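Local coordinates for protein geranylgeranyl pyrophosphate synthase (Corynebacterium glutamicum, PDB 3LK5) that probably catalyses magnesium-dependent head-to-tail condensation of an allylic diphosphate with isopentenyl diphosphate in isoprenoid biosynthesis, at residues L227-A232 with P236-A241; S343-L348 with L364-T369. All blocks are in the same frame, centred on the assembly; numbering follows the deposited sequence. Where two conformers were deposited one is given.

Contact 1 of 2, residues L227-A232 with P236-A241; sequences LGASIA and PQLIDA
Ala229 and Ile239 face each other where two successive helices run nearly antiparallel (167° between the short axes, 10.1 Å at closest). Ala229 CA and Ile239 CA stand 6.6 Å apart. The small methyl of Ala229 meets the branched chain of Ile239, its CB lying 3.9 Å from Ile239 CG1. Ile239 sets CG1 beside its own backbone N and anti to its carbonyl carbon (chi1 -73°), and the extended chi2 then carries CD1 on toward helix 205-231, where it ends 3.9 Å from Ser230 OG. That approach is van der Waals packing: the hydroxyl has its hydrogen bond one turn back, with His226 O, so the aliphatic tip rests against an oxygen that already has a polar partner. Leu238 adds a looser touch, its CD2 reaching Ala229 CB at 4.4 Å. No hydrogen bond crosses between the two segments. Ser235, in the turn, bonds through OG to Leu238 N at the start of the second helix, while Arg175 of helix 170-199 hydrogen-bonds the carbonyl oxygens of Ser230 (through NE) and Ile231 (through NH1). The pair forms a helical hairpin in the all-helical fold: Ile231 packs on Phe74 of helix 65-78 and on Val90 and Ala93 of helix 87-111, and Leu238 touches Ala77 of helix 65-78 and also Val351 and Ile353 of a loop.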
# COMPACT_ATOMS: atom_id res chain seq x y z
N LEU A 227 -7.17 -8.75 -16.44
CA LEU A 227 -7.64 -7.36 -16.27
C LEU A 227 -8.01 -6.71 -17.63
O LEU A 227 -9.11 -6.13 -17.79
CB LEU A 227 -6.52 -6.56 -15.56
CG LEU A 227 -6.75 -5.06 -15.41
CD1 LEU A 227 -8.03 -4.88 -14.52
CD2 LEU A 227 -5.50 -4.35 -14.81
N GLY A 228 -7.09 -6.80 -18.58
CA GLY A 228 -7.33 -6.22 -19.92
C GLY A 228 -8.54 -6.86 -20.58
O GLY A 228 -9.40 -6.15 -21.15
N ALA A 229 -8.64 -8.19 -20.51
CA ALA A 229 -9.81 -8.87 -21.09
C ALA A 229 -11.13 -8.49 -20.43
O ALA A 229 -12.15 -8.32 -21.13
CB ALA A 229 -9.61 -10.43 -21.13
N SER A 230 -11.13 -8.34 -19.10
CA SER A 230 -12.34 -7.91 -18.38
C SER A 230 -12.76 -6.51 -18.79
O SER A 230 -13.95 -6.24 -18.96
CB SER A 230 -12.09 -7.96 -16.85
OG SER A 230 -12.00 -9.33 -16.46
N ILE A 231 -11.79 -5.63 -18.99
CA ILE A 231 -12.10 -4.23 -19.42
C ILE A 231 -12.86 -4.27 -20.76
O ILE A 231 -13.85 -3.53 -20.95
CB ILE A 231 -10.85 -3.37 -19.49
CG1 ILE A 231 -10.31 -3.14 -18.07
CG2 ILE A 231 -11.13 -1.96 -20.19
CD1 ILE A 231 -8.88 -2.58 -18.03
N ALA A 232 -12.43 -5.18 -21.64
CA ALA A 232 -13.01 -5.34 -22.99
C ALA A 232 -14.29 -6.17 -22.99
O ALA A 232 -14.96 -6.26 -24.02
CB ALA A 232 -11.99 -5.96 -23.95
N PRO A 236 -16.04 -15.73 -20.76
CA PRO A 236 -15.36 -16.63 -19.82
C PRO A 236 -14.42 -17.62 -20.52
O PRO A 236 -13.40 -17.96 -19.95
CB PRO A 236 -16.52 -17.38 -19.17
CG PRO A 236 -17.65 -16.42 -19.24
CD PRO A 236 -17.51 -15.73 -20.57
N GLN A 237 -14.74 -18.00 -21.76
CA GLN A 237 -13.89 -18.91 -22.54
C GLN A 237 -12.58 -18.29 -22.93
O GLN A 237 -11.52 -18.91 -22.84
CB GLN A 237 -14.64 -19.41 -23.80
CG GLN A 237 -15.93 -20.14 -23.45
CD GLN A 237 -17.02 -19.22 -22.83
OE1 GLN A 237 -17.31 -18.13 -23.34
NE2 GLN A 237 -17.64 -19.70 -21.74
N LEU A 238 -12.64 -17.04 -23.36
CA LEU A 238 -11.44 -16.32 -23.72
C LEU A 238 -10.59 -16.05 -22.48
O LEU A 238 -9.39 -16.30 -22.47
CB LEU A 238 -11.79 -14.99 -24.42
CG LEU A 238 -10.49 -14.17 -24.54
CD1 LEU A 238 -9.69 -14.61 -25.75
CD2 LEU A 238 -10.80 -12.73 -24.63
N ILE A 239 -11.22 -15.58 -21.41
CA ILE A 239 -10.49 -15.34 -20.16
C ILE A 239 -9.83 -16.64 -19.66
O ILE A 239 -8.70 -16.63 -19.15
CB ILE A 239 -11.44 -14.73 -19.08
CG1 ILE A 239 -11.75 -13.27 -19.45
CG2 ILE A 239 -10.77 -14.79 -17.71
CD1 ILE A 239 -12.79 -12.55 -18.53
N ASP A 240 -10.53 -17.76 -19.79
CA ASP A 240 -9.95 -19.04 -19.34
C ASP A 240 -8.67 -19.39 -20.11
O ASP A 240 -7.65 -19.81 -19.51
CB ASP A 240 -10.99 -20.17 -19.47
CG ASP A 240 -10.68 -21.32 -18.56
OD1 ASP A 240 -10.28 -22.38 -19.06
OD2 ASP A 240 -10.80 -21.14 -17.33
N ALA A 241 -8.72 -19.23 -21.43
CA ALA A 241 -7.54 -19.51 -22.26
C ALA A 241 -6.36 -18.61 -21.91
O ALA A 241 -5.23 -19.09 -21.81
CB ALA A 241 -7.87 -19.39 -23.72

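Contact 2 of 2, residues S343-L348 with L364-T369; sequences SGLAHL and LAIRST
Leu364 O, one residue before the Ala365 methyl that packs on Leu345, accepts two donors from a single residue, Ser368 N and Ser368 OG, which reach it from opposite faces of its carbonyl plane. The hydroxyl bond is the shorter, 2.8 Å from Ser368 OG to Leu364 O, with a C=O...donor angle of 145° and the donor tilted 34° from that plane. Ser368 thus folds its side chain back onto its own helix, one turn down. Between the segments the contact is wholly apolar and centres on Leu345, which points at the other helix; Leu345 CA and Ala365 CA are 7.6 Å apart. The CG of Leu345 sits beside the backbone N and anti to the carbonyl carbon (chi1 -66°), which presents both methyls to the 364-369 helix. Leu345 CD2 meets the methyl of Ala365, 3.8 Å from Ala365 CB, while Leu345 CD1 touches the end of Ile366, 4.3 Å from Ile366 CD1. The CB of Ile366 is directed to one side, and its extended long branch brings CD1 to this touch at the exposed margin; Ala365 is buried and also packs on Tyr245 of helix 236-263. Helix 236-263 is tied to both segments: Ser343 OG hydrogen-bonds Asp248 OD2 and Thr369 O accepts from Arg256 NE, while the ring of His347 stacks with that of His244. Away from the magnesium-binding aspartates, Asp108, Asp112 and Asp194, this is the packing of the last two helices, 329-347 and 355-369, against each other and against helix 236-263, within the all-alpha fold of the polyprenyl synthase family.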
# COMPACT_ATOMS: atom_id res chain seq x y z
N SER A 343 2.90 -25.84 -23.51
CA SER A 343 1.52 -25.92 -23.07
C SER A 343 0.87 -24.53 -22.98
O SER A 343 -0.30 -24.36 -23.36
CB SER A 343 1.42 -26.71 -21.74
OG SER A 343 2.18 -26.04 -20.73
N GLY A 344 1.63 -23.52 -22.54
CA GLY A 344 1.08 -22.14 -22.50
C GLY A 344 0.68 -21.66 -23.89
O GLY A 344 -0.41 -21.13 -24.08
N LEU A 345 1.55 -21.87 -24.88
CA LEU A 345 1.22 -21.46 -26.24
C LEU A 345 -0.00 -22.18 -26.79
O LEU A 345 -0.85 -21.55 -27.46
CB LEU A 345 2.41 -21.68 -27.17
CG LEU A 345 3.65 -20.83 -26.94
CD1 LEU A 345 4.73 -21.30 -27.89
CD2 LEU A 345 3.31 -19.37 -27.18
N ALA A 346 -0.12 -23.47 -26.47
CA ALA A 346 -1.23 -24.31 -26.96
C ALA A 346 -2.57 -23.78 -26.49
O ALA A 346 -3.55 -23.83 -27.23
CB ALA A 346 -1.07 -25.78 -26.51
N HIS A 347 -2.60 -23.25 -25.27
CA HIS A 347 -3.80 -22.59 -24.74
C HIS A 347 -4.37 -21.47 -25.62
O HIS A 347 -5.58 -21.30 -25.66
CB HIS A 347 -3.60 -22.14 -23.29
CG HIS A 347 -3.59 -23.27 -22.32
ND1 HIS A 347 -4.73 -23.99 -22.03
CD2 HIS A 347 -2.60 -23.79 -21.56
CE1 HIS A 347 -4.44 -24.92 -21.13
NE2 HIS A 347 -3.15 -24.82 -20.83
N LEU A 348 -3.53 -20.76 -26.35
CA LEU A 348 -4.00 -19.72 -27.27
C LEU A 348 -4.80 -20.23 -28.48
O LEU A 348 -5.53 -19.46 -29.11
CB LEU A 348 -2.84 -18.88 -27.78
CG LEU A 348 -2.00 -18.18 -26.73
CD1 LEU A 348 -0.81 -17.51 -27.44
CD2 LEU A 348 -2.87 -17.17 -25.98
N LEU A 364 5.78 -12.78 -27.34
CA LEU A 364 6.05 -12.35 -25.97
C LEU A 364 6.45 -13.50 -25.06
O LEU A 364 7.34 -13.36 -24.22
CB LEU A 364 4.83 -11.66 -25.36
CG LEU A 364 4.78 -10.15 -25.30
CD1 LEU A 364 3.47 -9.80 -24.64
CD2 LEU A 364 5.95 -9.58 -24.48
N ALA A 365 5.79 -14.64 -25.24
CA ALA A 365 6.06 -15.83 -24.44
C ALA A 365 7.46 -16.33 -24.75
O ALA A 365 8.23 -16.65 -23.84
CB ALA A 365 5.01 -16.95 -24.77
N ILE A 366 7.79 -16.38 -26.03
CA ILE A 366 9.09 -16.88 -26.46
C ILE A 366 10.24 -15.98 -25.98
O ILE A 366 11.23 -16.49 -25.45
CB ILE A 366 9.08 -17.20 -27.98
CG1 ILE A 366 8.15 -18.41 -28.21
CG2 ILE A 366 10.49 -17.44 -28.49
CD1 ILE A 366 7.54 -18.53 -29.64
N ARG A 367 10.08 -14.66 -26.12
CA ARG A 367 11.03 -13.73 -25.50
C ARG A 367 11.14 -13.95 -23.97
O ARG A 367 12.25 -13.99 -23.46
CB ARG A 367 10.68 -12.25 -25.81
CG ARG A 367 10.60 -11.91 -27.29
CD ARG A 367 11.02 -10.46 -27.58
NE ARG A 367 10.33 -9.88 -28.73
CZ ARG A 367 10.35 -10.38 -29.96
NH1 ARG A 367 11.02 -11.49 -30.23
NH2 ARG A 367 9.68 -9.76 -30.93
N SER A 368 10.00 -14.08 -23.27
CA SER A 368 9.98 -14.22 -21.80
C SER A 368 10.69 -15.49 -21.25
O SER A 368 11.28 -15.46 -20.15
CB SER A 368 8.55 -14.24 -21.28
OG SER A 368 7.87 -13.01 -21.52
N THR A 369 10.60 -16.58 -22.00
CA THR A 369 10.98 -17.89 -21.48
C THR A 369 12.15 -18.50 -22.25
O THR A 369 12.86 -19.34 -21.72
CB THR A 369 9.78 -18.88 -21.56
OG1 THR A 369 9.56 -19.23 -22.93
CG2 THR A 369 8.51 -18.25 -21.02

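From the N terminus, the chain passes through helices 65-78, 87-111 and 170-199 before contact 1, where helix 205-231 turns back through residues 233-235 into helix 236-263. Contact 1 closes that short turn. After several further helices, contact 2 closes a longer loop, the 15 residues that lie between 348 and 364 and include the start of helix 355-369. The two contacts stand in series, neither nested nor crossing, with centres about 17 Å apart. They nevertheless meet directly: Ala241 CB lies 3.6 Å from His347 O. Helix 236-263 is the common element, paired with helix 205-231 in contact 1 and bordering the C-terminal helices of contact 2.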